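Local atomic coordinates of quinonprotein alcohol dehydrogenase-like protein (Bacteroides thetaiotaomicron VPI-5482, PDB entry 4R5O), a protein that is of unknown function but binds calcium and joins an immunoglobulin-like beta-sandwich domain to a seven-bladed beta-propeller. Residues Ser27-Leu32 and Ser93-His98; Gly47-Trp52 and Ile80-Tyr85; Ile230-Lys235 and Gly286-Leu291. All blocks are in the same frame, centred on the assembly; numbering follows the deposited sequence.

Interaction 1 (Ser27-Leu32 and Ser93-His98); sequences SQVLEL and SFSSNH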
# COMPACT_ATOMS: atom_id res chain seq x y z
N SER A 27 -23.22 -5.60 17.76
CA SER A 27 -22.48 -5.35 16.53
C SER A 27 -22.58 -6.57 15.60
O SER A 27 -22.43 -7.70 16.05
CB SER A 27 -21.03 -5.00 16.84
OG SER A 27 -20.30 -4.69 15.66
N GLN A 28 -22.88 -6.33 14.33
CA GLN A 28 -23.09 -7.35 13.29
C GLN A 28 -21.83 -7.65 12.51
O GLN A 28 -21.11 -6.74 12.09
CB GLN A 28 -24.18 -6.88 12.30
CG GLN A 28 -25.55 -6.56 12.92
CD GLN A 28 -26.21 -7.79 13.50
OE1 GLN A 28 -26.52 -8.77 12.79
NE2 GLN A 28 -26.43 -7.77 14.79
N VAL A 29 -21.58 -8.95 12.29
CA VAL A 29 -20.45 -9.39 11.47
C VAL A 29 -21.07 -10.28 10.36
O VAL A 29 -21.80 -11.23 10.65
CB VAL A 29 -19.30 -10.08 12.27
CG1 VAL A 29 -18.18 -10.50 11.34
CG2 VAL A 29 -18.74 -9.15 13.34
N LEU A 30 -20.82 -9.90 9.10
CA LEU A 30 -21.33 -10.58 7.91
C LEU A 30 -20.20 -11.12 7.04
O LEU A 30 -19.10 -10.58 7.07
CB LEU A 30 -22.20 -9.63 7.04
CG LEU A 30 -23.45 -9.05 7.70
CD1 LEU A 30 -23.21 -7.56 8.15
CD2 LEU A 30 -24.64 -9.20 6.77
N GLU A 31 -20.50 -12.14 6.22
CA GLU A 31 -19.53 -12.64 5.25
C GLU A 31 -19.55 -11.78 4.01
O GLU A 31 -20.58 -11.16 3.73
CB GLU A 31 -19.79 -14.12 4.87
CG GLU A 31 -19.74 -15.12 6.02
CD GLU A 31 -18.45 -15.27 6.80
OE1 GLU A 31 -17.36 -15.06 6.21
OE2 GLU A 31 -18.52 -15.65 7.98
N LEU A 32 -18.44 -11.74 3.26
CA LEU A 32 -18.42 -11.04 1.97
C LEU A 32 -19.45 -11.73 1.08
O LEU A 32 -19.54 -12.97 1.08
CB LEU A 32 -17.01 -11.01 1.35
CG LEU A 32 -15.99 -10.10 2.03
CD1 LEU A 32 -14.58 -10.47 1.63
CD2 LEU A 32 -16.30 -8.63 1.79
N SER A 93 -23.42 -1.23 14.91
CA SER A 93 -22.32 -1.19 13.96
C SER A 93 -22.27 -2.51 13.22
O SER A 93 -22.87 -3.50 13.66
CB SER A 93 -21.00 -0.87 14.66
OG SER A 93 -20.72 -1.82 15.67
N PHE A 94 -21.66 -2.51 12.03
CA PHE A 94 -21.52 -3.71 11.23
C PHE A 94 -20.15 -3.72 10.57
O PHE A 94 -19.52 -2.67 10.42
CB PHE A 94 -22.64 -3.87 10.20
CG PHE A 94 -22.72 -2.87 9.09
CD1 PHE A 94 -23.47 -1.72 9.22
CD2 PHE A 94 -22.12 -3.12 7.87
CE1 PHE A 94 -23.62 -0.83 8.16
CE2 PHE A 94 -22.25 -2.22 6.82
CZ PHE A 94 -23.01 -1.09 6.96
N SER A 95 -19.69 -4.92 10.24
CA SER A 95 -18.40 -5.16 9.61
C SER A 95 -18.44 -6.46 8.86
O SER A 95 -19.29 -7.30 9.12
CB SER A 95 -17.27 -5.17 10.64
OG SER A 95 -17.46 -6.20 11.59
N SER A 96 -17.52 -6.63 7.92
CA SER A 96 -17.35 -7.84 7.11
C SER A 96 -16.37 -8.79 7.78
O SER A 96 -15.42 -8.34 8.41
CB SER A 96 -16.85 -7.48 5.71
OG SER A 96 -15.67 -6.69 5.77
N ASN A 97 -16.59 -10.10 7.64
CA ASN A 97 -15.68 -11.12 8.15
C ASN A 97 -14.73 -11.46 7.02
O ASN A 97 -14.97 -12.40 6.26
CB ASN A 97 -16.45 -12.34 8.70
CG ASN A 97 -15.56 -13.44 9.24
OD1 ASN A 97 -14.48 -13.20 9.79
ND2 ASN A 97 -15.99 -14.68 9.14
N HIS A 98 -13.71 -10.64 6.84
CA HIS A 98 -12.74 -10.84 5.77
C HIS A 98 -11.35 -11.16 6.37
O HIS A 98 -11.09 -10.90 7.55
CB HIS A 98 -12.68 -9.61 4.83
CG HIS A 98 -12.23 -8.36 5.52
ND1 HIS A 98 -13.13 -7.54 6.17
CD2 HIS A 98 -10.99 -7.84 5.64
CE1 HIS A 98 -12.41 -6.55 6.66
NE2 HIS A 98 -11.12 -6.68 6.37
O HOH W 1 -16.35 -13.26 4.19

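Interaction 2 (Gly47-Trp52 and Ile80-Tyr85); sequences GATYSW and IIKNKY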
# COMPACT_ATOMS: atom_id res chain seq x y z
N GLY A 47 -47.81 6.95 9.86
CA GLY A 47 -47.19 8.27 9.73
C GLY A 47 -45.73 8.37 10.10
O GLY A 47 -45.20 9.49 10.22
N ALA A 48 -45.06 7.22 10.28
CA ALA A 48 -43.64 7.18 10.64
C ALA A 48 -42.76 7.28 9.41
O ALA A 48 -43.07 6.74 8.35
CB ALA A 48 -43.33 5.90 11.39
N THR A 49 -41.65 8.00 9.56
CA THR A 49 -40.63 8.18 8.54
C THR A 49 -39.30 7.72 9.16
O THR A 49 -39.12 7.80 10.38
CB THR A 49 -40.59 9.63 8.01
OG1 THR A 49 -40.26 10.53 9.06
CG2 THR A 49 -41.89 10.04 7.32
N TYR A 50 -38.41 7.18 8.32
CA TYR A 50 -37.13 6.60 8.72
C TYR A 50 -35.95 7.37 8.12
O TYR A 50 -36.08 8.02 7.08
CB TYR A 50 -37.06 5.12 8.28
CG TYR A 50 -38.09 4.20 8.91
CD1 TYR A 50 -39.44 4.28 8.55
CD2 TYR A 50 -37.71 3.16 9.75
CE1 TYR A 50 -40.39 3.41 9.11
CE2 TYR A 50 -38.64 2.28 10.29
CZ TYR A 50 -39.98 2.40 9.96
OH TYR A 50 -40.91 1.52 10.48
N SER A 51 -34.78 7.26 8.76
CA SER A 51 -33.51 7.84 8.34
C SER A 51 -32.39 6.92 8.79
O SER A 51 -32.17 6.75 9.99
CB SER A 51 -33.33 9.25 8.89
OG SER A 51 -32.11 9.86 8.50
N TRP A 52 -31.76 6.26 7.83
CA TRP A 52 -30.67 5.32 8.08
C TRP A 52 -29.36 5.98 7.79
O TRP A 52 -29.11 6.35 6.64
CB TRP A 52 -30.86 4.05 7.23
CG TRP A 52 -32.09 3.26 7.58
CD1 TRP A 52 -33.34 3.42 7.06
CD2 TRP A 52 -32.18 2.18 8.53
NE1 TRP A 52 -34.20 2.49 7.61
CE2 TRP A 52 -33.52 1.73 8.52
CE3 TRP A 52 -31.25 1.54 9.36
CZ2 TRP A 52 -33.94 0.64 9.30
CZ3 TRP A 52 -31.68 0.49 10.16
CH2 TRP A 52 -33.01 0.04 10.12
N ILE A 80 -33.01 6.52 12.78
CA ILE A 80 -33.86 7.55 13.37
C ILE A 80 -35.25 7.34 12.80
O ILE A 80 -35.43 7.41 11.59
CB ILE A 80 -33.30 8.97 13.12
CG1 ILE A 80 -31.78 9.06 13.45
CG2 ILE A 80 -34.11 10.00 13.91
CD1 ILE A 80 -31.11 10.28 13.01
N ILE A 81 -36.22 7.03 13.67
CA ILE A 81 -37.63 6.85 13.28
C ILE A 81 -38.40 8.00 13.91
O ILE A 81 -38.33 8.18 15.13
CB ILE A 81 -38.20 5.46 13.63
CG1 ILE A 81 -37.19 4.34 13.27
CG2 ILE A 81 -39.59 5.27 12.96
CD1 ILE A 81 -37.53 3.01 13.74
N LYS A 82 -39.08 8.79 13.07
CA LYS A 82 -39.80 10.02 13.41
C LYS A 82 -41.29 9.95 13.05
O LYS A 82 -41.64 9.40 12.02
CB LYS A 82 -39.10 11.13 12.59
CG LYS A 82 -39.58 12.56 12.72
CD LYS A 82 -38.67 13.45 11.85
CE LYS A 82 -39.06 14.91 11.83
NZ LYS A 82 -38.12 15.70 10.98
N ASN A 83 -42.17 10.53 13.90
CA ASN A 83 -43.61 10.70 13.62
C ASN A 83 -44.05 12.04 14.23
O ASN A 83 -43.24 12.69 14.88
CB ASN A 83 -44.49 9.51 14.10
CG ASN A 83 -44.65 9.31 15.58
OD1 ASN A 83 -44.18 10.08 16.43
ND2 ASN A 83 -45.35 8.25 15.95
N LYS A 84 -45.31 12.43 14.05
CA LYS A 84 -45.89 13.70 14.50
C LYS A 84 -45.57 13.99 15.99
O LYS A 84 -45.31 15.15 16.34
CB LYS A 84 -47.42 13.67 14.28
CG LYS A 84 -48.12 15.02 14.44
CD LYS A 84 -49.62 14.92 14.21
CE LYS A 84 -50.30 16.25 14.44
NZ LYS A 84 -51.76 16.20 14.15
N TYR A 85 -45.51 12.94 16.83
CA TYR A 85 -45.36 13.02 18.28
C TYR A 85 -43.92 12.91 18.79
O TYR A 85 -43.65 13.36 19.91
CB TYR A 85 -46.18 11.91 18.92
CG TYR A 85 -47.64 11.97 18.53
CD1 TYR A 85 -48.51 12.86 19.16
CD2 TYR A 85 -48.15 11.13 17.55
CE1 TYR A 85 -49.85 12.94 18.79
CE2 TYR A 85 -49.50 11.18 17.19
CZ TYR A 85 -50.34 12.09 17.81
OH TYR A 85 -51.67 12.16 17.46
O HOH W 2 -43.26 11.45 10.06

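Interaction 3 (Ile230-Lys235 and Gly286-Leu291); sequences IIYNGK and GNVYTL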
# COMPACT_ATOMS: atom_id res chain seq x y z
N ILE A 230 17.75 1.34 1.91
CA ILE A 230 17.70 0.12 2.72
C ILE A 230 18.56 0.34 3.95
O ILE A 230 19.50 1.14 3.90
CB ILE A 230 18.14 -1.14 1.91
CG1 ILE A 230 17.61 -2.45 2.56
CG2 ILE A 230 19.66 -1.17 1.64
CD1 ILE A 230 17.75 -3.72 1.78
N ILE A 231 18.24 -0.37 5.05
CA ILE A 231 19.07 -0.36 6.25
C ILE A 231 19.96 -1.59 6.15
O ILE A 231 19.46 -2.69 5.90
CB ILE A 231 18.28 -0.29 7.59
CG1 ILE A 231 17.22 0.83 7.60
CG2 ILE A 231 19.22 -0.21 8.79
CD1 ILE A 231 17.66 2.22 7.34
N TYR A 232 21.27 -1.39 6.32
CA TYR A 232 22.23 -2.48 6.23
C TYR A 232 23.42 -2.17 7.08
O TYR A 232 24.08 -1.14 6.86
CB TYR A 232 22.63 -2.70 4.77
CG TYR A 232 23.52 -3.89 4.50
CD1 TYR A 232 23.18 -5.16 4.95
CD2 TYR A 232 24.61 -3.79 3.64
CE1 TYR A 232 23.95 -6.28 4.65
CE2 TYR A 232 25.38 -4.90 3.29
CZ TYR A 232 25.03 -6.16 3.79
OH TYR A 232 25.71 -7.30 3.43
N ASN A 233 23.69 -3.05 8.08
CA ASN A 233 24.82 -2.95 9.00
C ASN A 233 25.00 -1.54 9.56
O ASN A 233 26.09 -0.95 9.42
CB ASN A 233 26.13 -3.40 8.34
CG ASN A 233 26.41 -4.85 8.53
OD1 ASN A 233 25.79 -5.73 7.89
ND2 ASN A 233 27.31 -5.13 9.46
N GLY A 234 23.93 -1.02 10.18
CA GLY A 234 23.93 0.28 10.82
C GLY A 234 23.98 1.47 9.89
O GLY A 234 24.11 2.61 10.37
N LYS A 235 23.83 1.23 8.57
CA LYS A 235 23.87 2.28 7.56
C LYS A 235 22.61 2.35 6.73
O LYS A 235 21.91 1.35 6.57
CB LYS A 235 25.07 2.09 6.58
CG LYS A 235 26.47 1.96 7.21
CD LYS A 235 26.92 3.18 7.98
CE LYS A 235 28.26 2.93 8.63
NZ LYS A 235 28.79 4.14 9.32
N GLY A 286 22.23 -13.19 2.96
CA GLY A 286 22.32 -12.16 3.99
C GLY A 286 22.96 -10.88 3.53
O GLY A 286 23.21 -9.98 4.33
N ASN A 287 23.24 -10.79 2.21
CA ASN A 287 23.88 -9.63 1.59
C ASN A 287 22.86 -8.77 0.86
O ASN A 287 21.75 -9.21 0.58
CB ASN A 287 25.00 -10.07 0.63
CG ASN A 287 26.21 -10.63 1.34
OD1 ASN A 287 26.78 -11.64 0.94
ND2 ASN A 287 26.57 -10.06 2.47
N VAL A 288 23.23 -7.49 0.61
CA VAL A 288 22.39 -6.53 -0.08
C VAL A 288 22.89 -6.43 -1.49
O VAL A 288 24.09 -6.36 -1.71
CB VAL A 288 22.33 -5.16 0.64
CG1 VAL A 288 21.80 -4.05 -0.26
CG2 VAL A 288 21.48 -5.29 1.90
N TYR A 289 21.95 -6.44 -2.44
CA TYR A 289 22.21 -6.35 -3.86
C TYR A 289 21.55 -5.17 -4.48
O TYR A 289 20.41 -4.86 -4.17
CB TYR A 289 21.73 -7.62 -4.57
CG TYR A 289 22.55 -8.86 -4.28
CD1 TYR A 289 22.40 -9.55 -3.09
CD2 TYR A 289 23.37 -9.41 -5.26
CE1 TYR A 289 23.13 -10.71 -2.83
CE2 TYR A 289 24.10 -10.58 -5.02
CZ TYR A 289 23.97 -11.22 -3.80
OH TYR A 289 24.66 -12.39 -3.58
N THR A 290 22.24 -4.54 -5.41
CA THR A 290 21.70 -3.47 -6.23
C THR A 290 22.31 -3.65 -7.62
O THR A 290 22.98 -4.65 -7.86
CB THR A 290 21.93 -2.09 -5.60
OG1 THR A 290 21.12 -1.12 -6.29
CG2 THR A 290 23.41 -1.67 -5.55
N LEU A 291 22.05 -2.73 -8.53
CA LEU A 291 22.61 -2.72 -9.88
C LEU A 291 23.50 -1.51 -10.11
O LEU A 291 23.28 -0.44 -9.52
CB LEU A 291 21.52 -2.76 -10.97
CG LEU A 291 20.52 -3.89 -11.00
CD1 LEU A 291 19.60 -3.70 -12.14
CD2 LEU A 291 21.18 -5.26 -11.10

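Interaction 1 (Ser27-Leu32 and Ser93-His98)
Gln-28 and Leu-30 stitch their strand to residues 93-97 through both of their backbone polar atoms, a clear instance of parallel pairing. Gln-28 N donates to Ser-93 O at 2.9 Å, and Ser-95 N returns a bond to Gln-28 O. One step on, Leu-30 N reaches Ser-95 O at 3.0 Å, while Asn-97 N is received by Leu-30 O. Beside the first of these bonds the hydroxyls Ser-27 OG and Ser-93 OG form a hydrogen bond of 2.9 Å.

The face carrying Val-29, Ser-95 and Asn-97 has a polar end. Asn-97 ND2 donates to Glu-31 OE2 over 2.9 Å on the syn side but tilted 25° out of the carboxylate plane, and the two flat groups, lying alongside one another, are turned 70° apart. A water links this end, giving to Glu-31 OE1 and Asn-97 O and accepting from Leu-32 N. Val-29 straddles its neighbours: with CG1 opposite the backbone N (chi1 -180°), that methyl lies 3.7 Å from Asn-97 CB, and CG2 meets Ser-95 OG.

Further along, Leu-32 CD1 touches His-98 CB at 3.8 Å. The imidazole is held by His-98 ND1, hydrogen-bonded to Ser-96 OG, which also pairs with Cys-73 N. On the face of Leu-30 and Phe-94, Leu-36 of strand 35-38 packs against both residues, and the Phe-94 ring meets Tyr-67 edge-to-face. Strand 28-31 is one of the two outermost strands of the mixed five-stranded sheet of the N-terminal immunoglobulin-like domain, with strand 86-97 set between it and antiparallel strand 74-83.

Interaction 2 (Gly47-Trp52 and Ile80-Tyr85)
Ile-81 lays its CG2 methyl over the centre of the Tyr-50 ring, 4.1 Å from the centroid and 9° off the ring normal, a CH-pi contact in the close-packed half of this antiparallel pairing. As a non-hydrogen-bonded pair, the two run alongside each other on one face of the sheet. The other branch stands on the same side of the ring plane just beyond the rim, Ile-81 CD1 3.7 Å from Tyr-50 CE2. With CG1 beside the backbone N and CG2 beside the carbonyl carbon (chi1 -44°), both branches face the ring together. Ala-48 CB extends the patch, touching Ile-81 CG2 at 4.1 Å; Leu-42 packs on Ala-48 and Tyr-50, and Val-88 and Met-90 of strand 86-97 on Ile-81.

The opposite face is looser and more polar. Thr-49 and Lys-82 point the same way, meeting through Thr-49 OG1 and Lys-82 CB at 3.8 Å before the extended lysine chain leads away. Ser-51 OG turns instead to Glu-58. At the loop end a water bridges Gly-47 O and Lys-82 O, and Asn-83 ND2 is taken by His-14 O.

Between these faces the backbone does the joining. Thr-49 and Lys-82 exchange two bonds, Thr-49 N to Lys-82 O at 2.8 Å and Lys-82 N to Thr-49 O. Ser-51 and Ile-80 repeat the pattern, straight from Ile-80 N but weak from Ser-51 N. A face of Tyr-50 and Ile-81 set against apolar neighbours, backed by a mainly polar one that also carries Ile-80, is what a beta-sandwich sheet commonly has, here that of the immunoglobulin-like domain.

Interaction 3 (Ile230-Lys235 and Gly286-Leu291)
The strands of Tyr-232 and Val-288 do not pair, the CA atoms of these two residues being 7.5 Å apart, and Tyr-232 opens a type I' turn closed by hydrogen bonds in both directions with Lys-235. Side chains therefore make the contact. Val-288 CG2 presses on one face of the Tyr-232 ring, 3.6 Å from the centroid and 15° off the normal, a CH-pi contact displaced toward Tyr-232 CD1. On the opposite face, Asn-233 OD1 of the turn stands above the rim. Such side-chain packing between the sheets of adjacent blades is characteristic of a beta-propeller: strand 228-232 belongs to one blade and strand 288-294 to the next in the chain. The ring reaches that next blade because CG is swung opposite the backbone N (chi1 -174°), which carries Tyr-232 OH to a hydrogen bond with Ile-303 O of strand 297-303. Exchanging this tyrosine for an alanine would remove ring and hydroxyl, and would probably leave Val-288 CG2 facing a gap and Ile-303 O without this donor. Ile-230 continues the apolar seam, its CD1 4.0 Å from Val-288 CG2, while Leu-237 on strand 235-239 touches Ile-230, Tyr-232 and Val-288 alike.

Overall arrangement
Two principles of beta architecture meet in one chain. Interactions 1 and 2 are strand pairings within a single mixed sheet of the N-terminal domain, joined through neighbouring strands 86-97 and 74-83; their centres lie 27 Å apart, and interaction 2 is nested inside the chain loop that interaction 1 closes. Interaction 3 comes later in the sequence and joins two sheets, as blades of the propeller. Its centre is 42 Å from that of interaction 1 and 64 Å from that of interaction 2, on the other side of the chain's centre. Interactions 1 and 2 thus sample pairing within a sheet and interaction 3 packing between sheets, in two domains of an elongated chain.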